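Local coordinates for uncharacterized protein (Bacteroides ovatus, PDB 4ORL) that is of unknown function but belongs to the DUF4783 family of the NTF2-like clan, at residues A[77-81]-A[82-86]; A[2-6]-A[7-11]. All blocks are in the same frame, centred on the assembly; numbering follows the deposited sequence.

Contact 1: residues A[77-81]-A[82-86]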
# COMPACT_ATOMS: atom_id res chain seq x y z
N THR A 77 -4.23 -9.31 0.32
CA THR A 77 -4.05 -9.80 1.69
C THR A 77 -2.59 -10.03 1.96
O THR A 77 -1.91 -10.78 1.22
CB THR A 77 -4.83 -11.08 1.95
OG1 THR A 77 -6.21 -10.86 1.63
CG2 THR A 77 -4.73 -11.52 3.42
N LEU A 78 -2.12 -9.41 3.01
CA LEU A 78 -0.78 -9.50 3.47
C LEU A 78 -0.70 -10.54 4.59
O LEU A 78 -1.40 -10.40 5.59
CB LEU A 78 -0.38 -8.14 4.01
CG LEU A 78 1.04 -7.85 4.25
CD1 LEU A 78 1.84 -7.70 2.95
CD2 LEU A 78 1.14 -6.58 5.08
N ALA A 79 0.08 -11.59 4.42
CA ALA A 79 0.32 -12.58 5.44
C ALA A 79 1.57 -12.18 6.22
O ALA A 79 2.62 -11.88 5.63
CB ALA A 79 0.52 -13.95 4.80
N THR A 80 1.44 -12.17 7.55
CA THR A 80 2.52 -11.76 8.45
C THR A 80 2.65 -12.68 9.64
O THR A 80 1.75 -13.49 9.91
CB THR A 80 2.31 -10.31 8.97
OG1 THR A 80 1.41 -10.29 10.08
CG2 THR A 80 1.79 -9.39 7.89
N THR A 81 3.72 -12.48 10.41
CA THR A 81 3.93 -13.22 11.67
C THR A 81 2.79 -13.00 12.66
O THR A 81 2.54 -13.86 13.53
CB THR A 81 5.27 -12.83 12.34
OG1 THR A 81 5.32 -11.41 12.56
CG2 THR A 81 6.45 -13.25 11.50
N ASN A 82 2.10 -11.85 12.55
CA ASN A 82 0.99 -11.53 13.44
C ASN A 82 -0.39 -11.72 12.83
O ASN A 82 -1.38 -11.33 13.43
CB ASN A 82 1.15 -10.12 13.98
CG ASN A 82 2.38 -9.98 14.86
OD1 ASN A 82 2.66 -10.85 15.69
ND2 ASN A 82 3.15 -8.92 14.66
N GLY A 83 -0.46 -12.41 11.70
CA GLY A 83 -1.71 -12.73 11.04
C GLY A 83 -1.90 -11.96 9.75
O GLY A 83 -0.96 -11.34 9.25
N ASN A 84 -3.12 -12.02 9.22
CA ASN A 84 -3.44 -11.44 7.91
C ASN A 84 -3.97 -10.01 8.04
O ASN A 84 -4.72 -9.71 8.99
CB ASN A 84 -4.51 -12.28 7.18
CG ASN A 84 -3.94 -13.53 6.53
OD1 ASN A 84 -2.75 -13.84 6.66
ND2 ASN A 84 -4.81 -14.26 5.81
N PHE A 85 -3.61 -9.17 7.09
CA PHE A 85 -4.13 -7.82 6.97
C PHE A 85 -4.65 -7.62 5.57
O PHE A 85 -3.96 -7.97 4.61
CB PHE A 85 -3.04 -6.79 7.22
CG PHE A 85 -2.49 -6.77 8.61
CD1 PHE A 85 -1.53 -7.66 9.01
CD2 PHE A 85 -2.95 -5.83 9.54
CE1 PHE A 85 -1.01 -7.62 10.27
CE2 PHE A 85 -2.44 -5.81 10.80
CZ PHE A 85 -1.46 -6.69 11.17
N ARG A 86 -5.80 -6.97 5.41
CA ARG A 86 -6.23 -6.55 4.08
C ARG A 86 -5.62 -5.19 3.79
O ARG A 86 -5.60 -4.29 4.66
CB ARG A 86 -7.77 -6.51 3.90
CG ARG A 86 -8.17 -6.47 2.40
CD ARG A 86 -9.66 -6.25 2.16
NE ARG A 86 -10.46 -7.25 2.84
CZ ARG A 86 -11.07 -7.06 4.00
NH1 ARG A 86 -10.98 -5.89 4.61
NH2 ARG A 86 -11.75 -8.04 4.56
O HOH W 1 -0.73 -14.83 8.20

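Contact 2: residues A[2-6]-A[7-11]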
# COMPACT_ATOMS: atom_id res chain seq x y z
N GLN A 2 0.69 0.43 -16.06
CA GLN A 2 0.75 1.83 -15.65
C GLN A 2 -0.07 2.05 -14.37
O GLN A 2 0.46 2.55 -13.37
CB GLN A 2 0.26 2.75 -16.76
CG GLN A 2 0.52 4.23 -16.50
N GLU A 3 -1.35 1.66 -14.40
CA GLU A 3 -2.30 2.00 -13.33
C GLU A 3 -1.93 1.37 -12.00
O GLU A 3 -2.05 2.01 -10.97
CB GLU A 3 -3.73 1.59 -13.69
CG GLU A 3 -4.41 2.51 -14.69
CD GLU A 3 -4.03 2.25 -16.14
OE1 GLU A 3 -3.30 1.28 -16.42
OE2 GLU A 3 -4.48 3.02 -17.02
N ILE A 4 -1.54 0.10 -12.03
CA ILE A 4 -1.05 -0.61 -10.84
C ILE A 4 0.32 -1.18 -11.15
O ILE A 4 0.44 -2.28 -11.70
CB ILE A 4 -2.00 -1.73 -10.37
CG1 ILE A 4 -3.38 -1.18 -10.05
CG2 ILE A 4 -1.43 -2.44 -9.14
CD1 ILE A 4 -3.42 -0.22 -8.88
N PRO A 5 1.38 -0.42 -10.83
CA PRO A 5 2.70 -0.91 -11.17
C PRO A 5 3.02 -2.22 -10.48
O PRO A 5 2.71 -2.40 -9.30
CB PRO A 5 3.63 0.22 -10.71
CG PRO A 5 2.76 1.44 -10.64
CD PRO A 5 1.40 0.95 -10.27
N ALA A 6 3.58 -3.15 -11.22
CA ALA A 6 4.03 -4.42 -10.64
C ALA A 6 4.86 -4.19 -9.38
O ALA A 6 4.74 -4.94 -8.41
CB ALA A 6 4.83 -5.20 -11.66
N GLY A 7 5.68 -3.14 -9.37
CA GLY A 7 6.53 -2.81 -8.21
C GLY A 7 5.78 -2.54 -6.92
O GLY A 7 6.31 -2.75 -5.84
N VAL A 8 4.55 -2.05 -7.01
CA VAL A 8 3.74 -1.85 -5.82
C VAL A 8 3.43 -3.21 -5.18
O VAL A 8 3.56 -3.40 -3.97
CB VAL A 8 2.43 -1.13 -6.16
CG1 VAL A 8 1.48 -1.16 -4.98
CG2 VAL A 8 2.73 0.30 -6.56
N ILE A 9 3.04 -4.15 -6.02
CA ILE A 9 2.72 -5.47 -5.56
C ILE A 9 3.97 -6.16 -4.98
O ILE A 9 3.92 -6.74 -3.90
CB ILE A 9 2.08 -6.30 -6.69
CG1 ILE A 9 0.70 -5.72 -7.07
CG2 ILE A 9 1.98 -7.75 -6.27
CD1 ILE A 9 0.25 -6.10 -8.46
N THR A 10 5.08 -6.06 -5.69
CA THR A 10 6.34 -6.63 -5.21
C THR A 10 6.77 -6.01 -3.88
O THR A 10 7.24 -6.72 -2.99
CB THR A 10 7.44 -6.47 -6.28
OG1 THR A 10 7.06 -7.21 -7.45
CG2 THR A 10 8.81 -6.99 -5.79
N ALA A 11 6.57 -4.70 -3.72
CA ALA A 11 6.91 -4.03 -2.45
C ALA A 11 6.14 -4.64 -1.27
O ALA A 11 6.70 -4.87 -0.22
CB ALA A 11 6.63 -2.55 -2.53
O HOH W 2 4.52 -7.92 -9.08

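Contact 1: residues A[77-81]-A[82-86]
Thr80 OG1 lies 2.7 Å from Gly83 O, donating its proton in the carbonyl plane onto a lone pair, and it also accepts Asn82 N at 3.0 Å, so one hydroxyl ties both the turn and the returning strand. With chi1 at 82°, OG1 sits between the backbone N and the carbonyl carbon, which turns it toward the Asn82-Gly83 backbone. The type I turn from Thr80 to Gly83 is closed by Gly83 N to Thr80 O (3.0 Å), the donor standing above the carbonyl plane, while the reverse bond from Thr80 N is weak. Replacing Thr80 by an alanine removes the hydroxyl and would probably leave Asn82 N without its acceptor and Gly83 O without its hydroxyl donor, the weak bond from Thr80 N remaining. Two more backbone bonds follow at the hydrogen-bonded Leu78-Phe85 pair, Leu78 N lying 2.8 Å from Phe85 O. Gly83, at phi 110°, takes a backbone shape in which a CB would press on the preceding carbonyl. On the Leu78 and Phe85 face, the ring meets Thr80 edge-on, CE1 being 3.6 Å from OG1 in the ring plane. On the opposite face, Asn84 ND2 lies 3.6 Å from Thr77 CG2. This antiparallel hairpin end is flanked by strand 57-68, where Asn63 takes Thr77 OG1, and by strand 97-108, whose Lys107 makes a cation-pi contact with Phe85; Phe51 of helix 41-54 meets the same ring edge-to-face.

Contact 2: residues A[2-6]-A[7-11]
Pro5 and Val8 meet where the chain enters its first helix: Pro5 CD rests 4.0 Å from Val8 CG2, the two side chains crossing at a slant. Val8 CG2 stands beside its own backbone N (CG1 is the branch anti to it), which brings this methyl to the proline ring. In the same pair of residues, Val8 N donates to Pro5 O at 3.0 Å, but the N-H...O angle is 142° and the donor lies 55° out of the carbonyl plane, a bent bond at the first turn. Ile4 extends the apolar side, its CG2 approaching Ile9 CD1 at 4.1 Å with the side chains roughly perpendicular. The buried side chains of Ile4 and Val8 belong to this packed side; Leu91 of strand 83-94 touches Ile4 and Pro5, and Tyr23 touches Pro5 and Val8. The contrast is at Ala6, which is exposed and whose CB points away from the helix segment. Its carbonyl O accepts from Thr10 N at 3.0 Å, with an N-H...O angle of 167°, and from a water at 3.1 Å. That water also hydrogen-bonds Thr10 OG1, bridging carbonyl and hydroxyl on the wetter side. Pro5 occupies the N-cap position with its backbone still extended, and Ala6 is already helical. The arrangement is therefore a helix N-terminus with proline at the N-cap position, opening helix 6-14 with its apolar side against the sheet, consistent with an NTF2-like alpha+beta fold.

Overall arrangement
Contact 2 comes first along the chain, at the start of helix 6-14, and contact 1 follows much later, at the turn between strands 71-80 and 83-94. Their centres are 19 Å apart and their nearest atoms about 6 Å, so they do not touch. The mixed sheet relates them: strand 83-94 contributes Gly83 to Arg86 to contact 1 and, further along, Leu91 to the packing beside contact 2. Strand 57-68 likewise borders both, through Asn63 near Thr77 and Val62 and Gln65 near Ile9. One contact thus shapes a hairpin end, the other a helix start laid on the same sheet, consistent with the helix-and-curved-sheet architecture of the NTF2 clan.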